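Local atomic coordinates of MAU2 chromatid cohesion factor homolog (Saccharomyces cerevisiae, PDB entry 4XDN), a protein that forms a complex with SCC2 that is required for cohesin to associate with chromosomes, and so takes part in sister chromatid cohesion. Residues 232-235 with 236-240; 221-224 with 225-229; 207-211 with 212-216; 496-499 with 500-503. All coordinates share one frame; numbering follows the deposited sequence.

Contact 1. Residues 232-235 with 236-240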
loop_
_atom_site.group_PDB
_atom_site.type_symbol
_atom_site.label_atom_id
_atom_site.label_comp_id
_atom_site.label_asym_id
_atom_site.label_seq_id
_atom_site.Cartn_x
_atom_site.Cartn_y
_atom_site.Cartn_z
ATOM N N ILE A 232 12.206 -2.132 9.273
ATOM C CA ILE A 232 11.678 -3.263 10.023
ATOM C C ILE A 232 12.734 -3.770 11.008
ATOM O O ILE A 232 13.834 -4.134 10.596
ATOM C CB ILE A 232 11.244 -4.414 9.098
ATOM C CG1 ILE A 232 10.310 -3.892 8.001
ATOM C CG2 ILE A 232 10.555 -5.508 9.910
ATOM C CD1 ILE A 232 9.944 -4.921 6.954
ATOM N N PRO A 233 12.409 -3.785 12.315
ATOM C CA PRO A 233 13.359 -4.327 13.296
ATOM C C PRO A 233 13.746 -5.772 12.998
ATOM O O PRO A 233 12.965 -6.511 12.395
ATOM C CB PRO A 233 12.593 -4.231 14.619
ATOM C CG PRO A 233 11.632 -3.128 14.416
ATOM C CD PRO A 233 11.219 -3.216 12.974
ATOM N N GLU A 234 14.937 -6.166 13.431
ATOM C CA GLU A 234 15.473 -7.487 13.124
ATOM C C GLU A 234 14.600 -8.605 13.687
ATOM O O GLU A 234 14.368 -9.613 13.020
ATOM C CB GLU A 234 16.900 -7.614 13.670
ATOM C CG GLU A 234 17.597 -8.914 13.301
ATOM C CD GLU A 234 17.692 -9.120 11.802
ATOM O OE1 GLU A 234 17.873 -8.123 11.070
ATOM O OE2 GLU A 234 17.576 -10.279 11.354
ATOM N N ASP A 235 14.118 -8.427 14.912
ATOM C CA ASP A 235 13.328 -9.463 15.570
ATOM C C ASP A 235 12.009 -9.707 14.837
ATOM O O ASP A 235 11.552 -10.845 14.738
ATOM C CB ASP A 235 13.064 -9.094 17.034
ATOM C CG ASP A 235 12.455 -7.717 17.190
ATOM O OD1 ASP A 235 12.858 -6.801 16.443
ATOM O OD2 ASP A 235 11.577 -7.549 18.061
ATOM N N ALA A 236 11.402 -8.642 14.323
ATOM C CA ALA A 236 10.185 -8.767 13.528
ATOM C C ALA A 236 10.476 -9.504 12.226
ATOM O O ALA A 236 9.655 -10.285 11.742
ATOM C CB ALA A 236 9.594 -7.397 13.238
ATOM N N LEU A 237 11.654 -9.248 11.666
ATOM C CA LEU A 237 12.086 -9.901 10.436
ATOM C C LEU A 237 12.284 -11.396 10.664
ATOM O O LEU A 237 11.833 -12.217 9.867
ATOM C CB LEU A 237 13.385 -9.267 9.922
ATOM C CG LEU A 237 13.413 -8.762 8.477
ATOM C CD1 LEU A 237 12.337 -7.716 8.235
ATOM C CD2 LEU A 237 14.787 -8.189 8.155
ATOM N N GLN A 238 12.965 -11.743 11.752
ATOM C CA GLN A 238 13.189 -13.141 12.095
ATOM C C GLN A 238 11.872 -13.821 12.446
ATOM O O GLN A 238 11.659 -14.989 12.122
ATOM C CB GLN A 238 14.170 -13.264 13.262
ATOM C CG GLN A 238 15.586 -12.813 12.931
ATOM C CD GLN A 238 16.535 -12.968 14.106
ATOM O OE1 GLN A 238 16.202 -13.604 15.107
ATOM N NE2 GLN A 238 17.723 -12.385 13.988
ATOM N N GLU A 239 10.989 -13.082 13.110
ATOM C CA GLU A 239 9.681 -13.605 13.478
ATOM C C GLU A 239 8.878 -13.913 12.220
ATOM O O GLU A 239 8.154 -14.906 12.162
ATOM C CB GLU A 239 8.927 -12.608 14.361
ATOM C CG GLU A 239 7.687 -13.181 15.028
ATOM C CD GLU A 239 8.015 -14.190 16.116
ATOM O OE1 GLU A 239 9.091 -14.076 16.737
ATOM O OE2 GLU A 239 7.192 -15.100 16.349
ATOM N N LEU A 240 9.016 -13.052 11.217
ATOM C CA LEU A 240 8.346 -13.246 9.935
ATOM C C LEU A 240 8.857 -14.504 9.236
ATOM O O LEU A 240 8.073 -15.299 8.724
ATOM C CB LEU A 240 8.552 -12.021 9.036
ATOM C CG LEU A 240 8.029 -12.098 7.597
ATOM C CD1 LEU A 240 6.509 -12.204 7.563
ATOM C CD2 LEU A 240 8.498 -10.889 6.803
#
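I232 and L237 make the apolar part of this local contact, where the chain enters the short helix 234-241. The side chains cross at about a right angle, and the I232 CG2 branch meets L237 CD1 at 3.3 Å, closer than two methyl groups normally sit. The same CG2 lies 3.9 Å from A236 CB. It reaches both partners because it stands anti to its own backbone N, whereas CG1 lies beside that N. L237 has a chi1 of -126°, off any staggered value, so the exact place of its CD1 is somewhat doubtful. P233 is the N-cap residue, and its carbonyl O takes the first i to i+4 bond of the helix from L237 N at 3.1 Å. E234 O then accepts from Q238 N at 2.8 Å, and D235 O from E239 N at the same 2.8 Å. On the exposed side of the helix, a bend at chi2 of E234 turns its carboxylate toward the extended chain of Q238, where NE2 gives OE2 a weak hydrogen bond of 3.4 Å. The carboxylate and amide planes are turned 64° apart, and OE2 also makes a long, weak ion pair with R241. On the inner side, P233 rests on Y221 of helix 212-228 and I232 on I263 of helix 250-266.

Contact 2. Residues 221-224 with 225-229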
loop_
_atom_site.group_PDB
_atom_site.type_symbol
_atom_site.label_atom_id
_atom_site.label_comp_id
_atom_site.label_asym_id
_atom_site.label_seq_id
_atom_site.Cartn_x
_atom_site.Cartn_y
_atom_site.Cartn_z
ATOM N N TYR A 221 2.151 -6.236 12.026
ATOM C CA TYR A 221 3.241 -5.323 12.346
ATOM C C TYR A 221 4.075 -5.017 11.108
ATOM O O TYR A 221 4.255 -3.855 10.744
ATOM C CB TYR A 221 4.123 -5.925 13.441
ATOM C CG TYR A 221 5.190 -5.004 13.993
ATOM C CD1 TYR A 221 5.062 -3.624 13.920
ATOM C CD2 TYR A 221 6.328 -5.524 14.595
ATOM C CE1 TYR A 221 6.039 -2.789 14.435
ATOM C CE2 TYR A 221 7.307 -4.700 15.107
ATOM C CZ TYR A 221 7.159 -3.334 15.025
ATOM O OH TYR A 221 8.138 -2.513 15.533
ATOM N N VAL A 222 4.575 -6.066 10.463
ATOM C CA VAL A 222 5.421 -5.909 9.287
ATOM C C VAL A 222 4.689 -5.139 8.189
ATOM O O VAL A 222 5.260 -4.235 7.579
ATOM C CB VAL A 222 5.887 -7.280 8.743
ATOM C CG1 VAL A 222 6.597 -7.128 7.397
ATOM C CG2 VAL A 222 6.810 -7.956 9.746
ATOM N N ASN A 223 3.428 -5.490 7.951
ATOM C CA ASN A 223 2.647 -4.822 6.916
ATOM C C ASN A 223 2.480 -3.338 7.222
ATOM O O ASN A 223 2.590 -2.499 6.330
ATOM C CB ASN A 223 1.272 -5.476 6.759
ATOM C CG ASN A 223 0.759 -5.432 5.324
ATOM O OD1 ASN A 223 0.038 -6.332 4.888
ATOM N ND2 ASN A 223 1.141 -4.396 4.580
ATOM N N TYR A 224 2.214 -3.016 8.484
ATOM C CA TYR A 224 2.116 -1.621 8.900
ATOM C C TYR A 224 3.413 -0.866 8.607
ATOM O O TYR A 224 3.387 0.246 8.087
ATOM C CB TYR A 224 1.786 -1.518 10.391
ATOM C CG TYR A 224 2.230 -0.211 11.010
ATOM C CD1 TYR A 224 1.475 0.945 10.862
ATOM C CD2 TYR A 224 3.411 -0.133 11.736
ATOM C CE1 TYR A 224 1.880 2.140 11.423
ATOM C CE2 TYR A 224 3.826 1.059 12.300
ATOM C CZ TYR A 224 3.058 2.192 12.139
ATOM O OH TYR A 224 3.471 3.378 12.700
ATOM N N LEU A 225 4.541 -1.480 8.949
ATOM C CA LEU A 225 5.843 -0.852 8.753
ATOM C C LEU A 225 6.125 -0.636 7.269
ATOM O O LEU A 225 6.641 0.408 6.876
ATOM C CB LEU A 225 6.949 -1.701 9.387
ATOM C CG LEU A 225 6.922 -1.815 10.915
ATOM C CD1 LEU A 225 7.909 -2.867 11.385
ATOM C CD2 LEU A 225 7.226 -0.477 11.577
ATOM N N LEU A 226 5.779 -1.623 6.449
ATOM C CA LEU A 226 5.972 -1.518 5.006
ATOM C C LEU A 226 5.083 -0.431 4.405
ATOM O O LEU A 226 5.506 0.294 3.502
ATOM C CB LEU A 226 5.690 -2.859 4.330
ATOM C CG LEU A 226 6.768 -3.933 4.488
ATOM C CD1 LEU A 226 6.241 -5.278 4.012
ATOM C CD2 LEU A 226 8.029 -3.557 3.724
ATOM N N ASN A 227 3.856 -0.319 4.906
ATOM C CA ASN A 227 2.934 0.719 4.452
ATOM C C ASN A 227 3.486 2.113 4.714
ATOM O O ASN A 227 3.226 3.045 3.951
ATOM C CB ASN A 227 1.572 0.574 5.138
ATOM C CG ASN A 227 0.873 -0.723 4.787
ATOM O OD1 ASN A 227 1.211 -1.373 3.799
ATOM N ND2 ASN A 227 -0.109 -1.108 5.599
ATOM N N GLU A 228 4.241 2.247 5.801
ATOM C CA GLU A 228 4.839 3.524 6.187
ATOM C C GLU A 228 6.294 3.623 5.727
ATOM O O GLU A 228 6.944 4.654 5.916
ATOM C CB GLU A 228 4.761 3.704 7.705
ATOM C CG GLU A 228 3.344 3.762 8.265
ATOM C CD GLU A 228 2.591 5.014 7.845
ATOM O OE1 GLU A 228 3.236 5.982 7.392
ATOM O OE2 GLU A 228 1.349 5.029 7.970
ATOM N N ARG A 229 6.792 2.546 5.124
ATOM C CA ARG A 229 8.192 2.440 4.722
ATOM C C ARG A 229 9.136 2.682 5.897
ATOM O O ARG A 229 10.233 3.210 5.721
ATOM C CB ARG A 229 8.510 3.419 3.582
ATOM C CG ARG A 229 7.752 3.145 2.286
ATOM C CD ARG A 229 8.040 1.758 1.738
ATOM N NE ARG A 229 8.465 1.799 0.338
ATOM C CZ ARG A 229 9.710 1.606 -0.092
ATOM N NH1 ARG A 229 10.698 1.345 0.755
ATOM N NH2 ARG A 229 9.970 1.669 -1.387
#
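N223 O accepts from N227 N at 2.9 Å, and V222 O accepts from L226 N at the same distance; with L225 N bonded to Y221 O at 3.0 Å they make regular alpha-helical i to i+4 turns. The ladder weakens toward the C-terminal end: E228 N is 3.2 Å from Y224 O, with an N-H...O angle of 140°. There R229 leaves with a positive phi in a Schellman motif. The two methyl groups of L225 each meet a tyrosine, turned that way by CG standing anti to the carbonyl carbon (chi1 -66°). CD1 stands over one face of the Y221 ring in a CH-pi contact, 3.8 Å from the centroid, while CD2 touches Y224 CE2 at 3.8 Å. On E228, CG approaches Y224 CE1 to 3.8 Å, and the Y224 hydroxyl bonds H193. N223 OD1 accepts from W255 NE1, and the side-chain ND2 atoms of N223 and N227 bond to a chain of another protein, probably SCC2. This last stretch of helix 212-228 has its centre about 7 Å from that of the folded chain, with Y221 stacked on F200 of helix 193-206, L226 against helix 250-266, and R229 in salt bridges to D494 and E447.

Contact 3. Residues 207-211 with 212-216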
loop_
_atom_site.group_PDB
_atom_site.type_symbol
_atom_site.label_atom_id
_atom_site.label_comp_id
_atom_site.label_asym_id
_atom_site.label_seq_id
_atom_site.Cartn_x
_atom_site.Cartn_y
_atom_site.Cartn_z
ATOM N N CYS A 207 2.615 -12.370 23.929
ATOM C CA CYS A 207 2.014 -13.505 23.237
ATOM C C CYS A 207 2.857 -14.767 23.374
ATOM O O CYS A 207 4.085 -14.704 23.461
ATOM C CB CYS A 207 1.817 -13.190 21.753
ATOM S SG CYS A 207 0.553 -11.956 21.408
ATOM N N ARG A 208 2.180 -15.911 23.391
ATOM C CA ARG A 208 2.846 -17.208 23.384
ATOM C C ARG A 208 3.676 -17.344 22.113
ATOM O O ARG A 208 3.192 -17.087 21.010
ATOM C CB ARG A 208 1.818 -18.339 23.484
ATOM C CG ARG A 208 2.405 -19.743 23.433
ATOM C CD ARG A 208 1.344 -20.796 23.747
ATOM N NE ARG A 208 0.168 -20.670 22.885
ATOM C CZ ARG A 208 0.003 -21.305 21.725
ATOM N NH1 ARG A 208 0.938 -22.127 21.268
ATOM N NH2 ARG A 208 -1.107 -21.117 21.018
ATOM N N GLU A 209 4.934 -17.736 22.273
ATOM C CA GLU A 209 5.842 -17.839 21.140
ATOM C C GLU A 209 5.449 -19.002 20.230
ATOM O O GLU A 209 4.951 -20.027 20.697
ATOM C CB GLU A 209 7.283 -18.000 21.631
ATOM C CG GLU A 209 8.308 -18.177 20.523
ATOM C CD GLU A 209 8.244 -17.078 19.474
ATOM O OE1 GLU A 209 8.529 -17.362 18.293
ATOM O OE2 GLU A 209 7.914 -15.928 19.832
ATOM N N LYS A 210 5.669 -18.818 18.930
ATOM C CA LYS A 210 5.346 -19.820 17.914
ATOM C C LYS A 210 3.866 -20.202 17.932
ATOM O O LYS A 210 3.505 -21.352 17.674
ATOM C CB LYS A 210 6.224 -21.061 18.094
ATOM C CG LYS A 210 7.676 -20.805 17.737
ATOM C CD LYS A 210 8.576 -21.973 18.087
ATOM C CE LYS A 210 10.040 -21.579 17.982
ATOM N NZ LYS A 210 10.335 -20.819 16.732
ATOM N N SER A 211 3.016 -19.221 18.229
ATOM C CA SER A 211 1.570 -19.395 18.165
ATOM C C SER A 211 1.023 -18.692 16.929
ATOM O O SER A 211 1.614 -17.729 16.437
ATOM C CB SER A 211 0.899 -18.844 19.426
ATOM O OG SER A 211 1.001 -17.432 19.486
ATOM N N GLN A 212 -0.107 -19.183 16.431
ATOM C CA GLN A 212 -0.772 -18.580 15.281
ATOM C C GLN A 212 -1.105 -17.120 15.560
ATOM O O GLN A 212 -1.000 -16.262 14.683
ATOM C CB GLN A 212 -2.045 -19.356 14.939
ATOM C CG GLN A 212 -2.861 -18.758 13.808
ATOM C CD GLN A 212 -4.080 -19.591 13.474
ATOM O OE1 GLN A 212 -4.803 -20.036 14.366
ATOM N NE2 GLN A 212 -4.311 -19.814 12.184
ATOM N N TRP A 213 -1.500 -16.852 16.797
ATOM C CA TRP A 213 -1.891 -15.515 17.216
ATOM C C TRP A 213 -0.719 -14.536 17.141
ATOM O O TRP A 213 -0.856 -13.444 16.589
ATOM C CB TRP A 213 -2.463 -15.569 18.635
ATOM C CG TRP A 213 -2.839 -14.240 19.214
ATOM C CD1 TRP A 213 -2.420 -13.723 20.405
ATOM C CD2 TRP A 213 -3.713 -13.259 18.638
ATOM N NE1 TRP A 213 -2.976 -12.485 20.605
ATOM C CE2 TRP A 213 -3.775 -12.178 19.537
ATOM C CE3 TRP A 213 -4.449 -13.192 17.452
ATOM C CZ2 TRP A 213 -4.538 -11.039 19.287
ATOM C CZ3 TRP A 213 -5.206 -12.061 17.205
ATOM C CH2 TRP A 213 -5.245 -11.001 18.119
ATOM N N LYS A 214 0.433 -14.922 17.681
ATOM C CA LYS A 214 1.596 -14.040 17.666
ATOM C C LYS A 214 2.079 -13.785 16.244
ATOM O O LYS A 214 2.359 -12.648 15.872
ATOM C CB LYS A 214 2.741 -14.621 18.497
ATOM C CG LYS A 214 4.009 -13.780 18.417
ATOM C CD LYS A 214 5.037 -14.152 19.472
ATOM C CE LYS A 214 6.220 -13.197 19.412
ATOM N NZ LYS A 214 7.269 -13.504 20.418
ATOM N N TRP A 215 2.178 -14.849 15.456
ATOM C CA TRP A 215 2.629 -14.735 14.076
ATOM C C TRP A 215 1.664 -13.897 13.246
ATOM O O TRP A 215 2.080 -13.193 12.329
ATOM C CB TRP A 215 2.799 -16.122 13.452
ATOM C CG TRP A 215 4.153 -16.732 13.697
ATOM C CD1 TRP A 215 5.353 -16.079 13.725
ATOM C CD2 TRP A 215 4.443 -18.112 13.953
ATOM N NE1 TRP A 215 6.370 -16.967 13.978
ATOM C CE2 TRP A 215 5.839 -18.220 14.126
ATOM C CE3 TRP A 215 3.660 -19.266 14.054
ATOM C CZ2 TRP A 215 6.467 -19.436 14.388
ATOM C CZ3 TRP A 215 4.285 -20.472 14.317
ATOM C CH2 TRP A 215 5.675 -20.548 14.481
ATOM N N PHE A 216 0.379 -13.967 13.571
ATOM C CA PHE A 216 -0.603 -13.117 12.910
ATOM C C PHE A 216 -0.338 -11.647 13.224
ATOM O O PHE A 216 -0.308 -10.805 12.330
ATOM C CB PHE A 216 -2.023 -13.485 13.337
ATOM C CG PHE A 216 -3.030 -12.409 13.050
ATOM C CD1 PHE A 216 -3.420 -12.137 11.748
ATOM C CD2 PHE A 216 -3.575 -11.660 14.078
ATOM C CE1 PHE A 216 -4.339 -11.142 11.479
ATOM C CE2 PHE A 216 -4.494 -10.663 13.813
ATOM C CZ PHE A 216 -4.876 -10.403 12.510
#
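K214 and S211 meet in a capped helix start, where the turn after helix 193-206 leads into helix 212-228. S211 is the N-cap, and its hydroxyl works in both directions: OG accepts from K214 N at 3.1 Å and donates to R208 O at 2.7 Å. OG lies between the backbone N and the carbonyl carbon (chi1 68°), which sets it facing the first turn of the helix. The bond to R208 O also ties together the ends of a type II beta turn, R208 to S211. W215 N bonds S211 O at 3.1 Å as the first i to i+4 link. Three further contacts hold residues 207-210 against the helix. K214, extended along its whole length, brings NZ to E209 OE2 in a salt bridge of 2.6 Å, reached through a bend in the glutamate at chi2. K210 CA sits over a face of the W215 indole, 3.7 Å from the centroid of the six-membered ring, and its CB and CG lie close by. C207 SG approaches W213 CD1 at 3.6 Å, a sulfur-aromatic contact that is oblique to the ring. The capped end touches several neighbours: W213 packs on strand 297-302 and bonds S177 through NE1, Q212 binds V248 and touches helix 250-266, and W215 and K214 lie against E239 of helix 234-241, with the W215 NE1 bonded to S242.

Contact 4. Residues 496-499 with 500-503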
loop_
_atom_site.group_PDB
_atom_site.type_symbol
_atom_site.label_atom_id
_atom_site.label_comp_id
_atom_site.label_asym_id
_atom_site.label_seq_id
_atom_site.Cartn_x
_atom_site.Cartn_y
_atom_site.Cartn_z
ATOM N N GLN A 496 17.044 3.921 3.254
ATOM C CA GLN A 496 18.442 4.046 3.650
ATOM C C GLN A 496 19.150 2.699 3.558
ATOM O O GLN A 496 20.377 2.636 3.565
ATOM C CB GLN A 496 18.555 4.598 5.073
ATOM C CG GLN A 496 18.006 3.667 6.143
ATOM C CD GLN A 496 17.982 4.306 7.518
ATOM O OE1 GLN A 496 19.018 4.451 8.164
ATOM N NE2 GLN A 496 16.795 4.692 7.972
ATOM N N PHE A 497 18.366 1.626 3.483
ATOM C CA PHE A 497 18.906 0.279 3.346
ATOM C C PHE A 497 18.717 -0.250 1.928
ATOM O O PHE A 497 18.963 -1.426 1.662
ATOM C CB PHE A 497 18.241 -0.662 4.349
ATOM C CG PHE A 497 18.298 -0.167 5.766
ATOM C CD1 PHE A 497 19.514 -0.001 6.407
ATOM C CD2 PHE A 497 17.134 0.126 6.457
ATOM C CE1 PHE A 497 19.570 0.453 7.710
ATOM C CE2 PHE A 497 17.185 0.580 7.763
ATOM C CZ PHE A 497 18.404 0.743 8.389
ATOM N N ASN A 498 18.277 0.625 1.028
ATOM C CA ASN A 498 18.119 0.281 -0.380
ATOM C C ASN A 498 19.366 0.719 -1.153
ATOM O O ASN A 498 19.657 1.914 -1.223
ATOM C CB ASN A 498 16.859 0.939 -0.953
ATOM C CG ASN A 498 16.603 0.560 -2.401
ATOM O OD1 ASN A 498 17.464 0.727 -3.262
ATOM N ND2 ASN A 498 15.409 0.046 -2.675
ATOM N N PRO A 499 20.112 -0.242 -1.731
ATOM C CA PRO A 499 21.393 0.107 -2.364
ATOM C C PRO A 499 21.255 1.062 -3.551
ATOM O O PRO A 499 22.119 1.920 -3.727
ATOM C CB PRO A 499 21.944 -1.251 -2.815
ATOM C CG PRO A 499 20.766 -2.145 -2.899
ATOM C CD PRO A 499 19.825 -1.684 -1.835
ATOM N N ILE A 500 20.197 0.919 -4.344
ATOM C CA ILE A 500 19.944 1.845 -5.444
ATOM C C ILE A 500 19.831 3.267 -4.907
ATOM O O ILE A 500 20.409 4.198 -5.467
ATOM C CB ILE A 500 18.657 1.472 -6.226
ATOM C CG1 ILE A 500 18.911 0.220 -7.073
ATOM C CG2 ILE A 500 18.193 2.634 -7.118
ATOM C CD1 ILE A 500 17.708 -0.267 -7.860
ATOM N N TRP A 501 19.098 3.427 -3.814
ATOM C CA TRP A 501 18.900 4.739 -3.216
ATOM C C TRP A 501 20.172 5.256 -2.560
ATOM O O TRP A 501 20.540 6.412 -2.746
ATOM C CB TRP A 501 17.762 4.693 -2.194
ATOM C CG TRP A 501 16.415 4.818 -2.823
ATOM C CD1 TRP A 501 15.728 3.848 -3.492
ATOM C CD2 TRP A 501 15.586 5.986 -2.850
ATOM N NE1 TRP A 501 14.524 4.337 -3.932
ATOM C CE2 TRP A 501 14.412 5.649 -3.551
ATOM C CE3 TRP A 501 15.723 7.283 -2.349
ATOM C CZ2 TRP A 501 13.382 6.560 -3.765
ATOM C CZ3 TRP A 501 14.700 8.186 -2.558
ATOM C CH2 TRP A 501 13.544 7.821 -3.261
ATOM N N GLU A 502 20.840 4.397 -1.795
ATOM C CA GLU A 502 22.071 4.779 -1.110
ATOM C C GLU A 502 23.160 5.165 -2.101
ATOM O O GLU A 502 23.941 6.084 -1.852
ATOM C CB GLU A 502 22.566 3.640 -0.216
ATOM C CG GLU A 502 21.889 3.584 1.143
ATOM C CD GLU A 502 22.269 4.751 2.039
ATOM O OE1 GLU A 502 23.444 5.175 2.006
ATOM O OE2 GLU A 502 21.389 5.246 2.775
ATOM N N CYS A 503 23.207 4.455 -3.223
ATOM C CA CYS A 503 24.208 4.720 -4.245
ATOM C C CYS A 503 23.901 6.033 -4.954
ATOM O O CYS A 503 24.809 6.798 -5.278
ATOM C CB CYS A 503 24.271 3.574 -5.255
ATOM S SG CYS A 503 25.636 3.726 -6.441
#
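N498 and W501 form the tight, buried side of this contact, at the start of helix 499-513. As N-cap, N498 brings its amide back over the first turn, with CG anti to the backbone N (chi1 -177°). Its OD1 accepts from W501 N at 3.2 Å, with the donor well above the carbonyl plane rather than on a lone pair. The N498 carbonyl O takes E502 N at 2.8 Å, and P499 O takes C503 N at 2.8 Å. N498 CG also meets W501 CD1 at 3.6 Å, the amide and ring planes being 75° apart. ND2 of N498 bonds C266 O and D268, which joins this helix start to the C-terminal end of helix 250-266 and the loop after it. The W501 indole packs on helix 446-466, while P499 and C503 both lie against F539 of helix 526-543. On the other, partly exposed side, Q496 and E502 come close but no hydrogen bond joins them. There E502, bent at chi2 (-69°), folds its carboxylate back toward the 3-10 turn, so that OE2 stands 2.9 Å from Q496 O and 3.7 Å from Q496 CB. Two oxygens that close would tend to raise the proton affinity of the carboxylate, whereas the nearby helix N-terminus would tend to lower it; the charge of E502 may therefore depend on this balance.

Along the chain the order is contact 3, contact 2, contact 1, then contact 4. Contacts 3 and 2 mark the start and end of helix 212-228, with centres about 19 Å apart, and contact 1 opens the next helix, 234-241. Contact 1 touches both: P233 CD meets L225 CD1 of contact 2 at 3.7 Å, and E239 OE2 meets E209 OE1 of contact 3 at 3.3 Å, like charges. Contact 4 begins helix 499-513, about 18 Å from contact 2 and 33 Å from contact 3 between centres. The end of helix 212-228 comes near contact 4, nearest atoms about 6 Å apart, in a mostly helical array consistent with the TPR-like superhelix of SCC4.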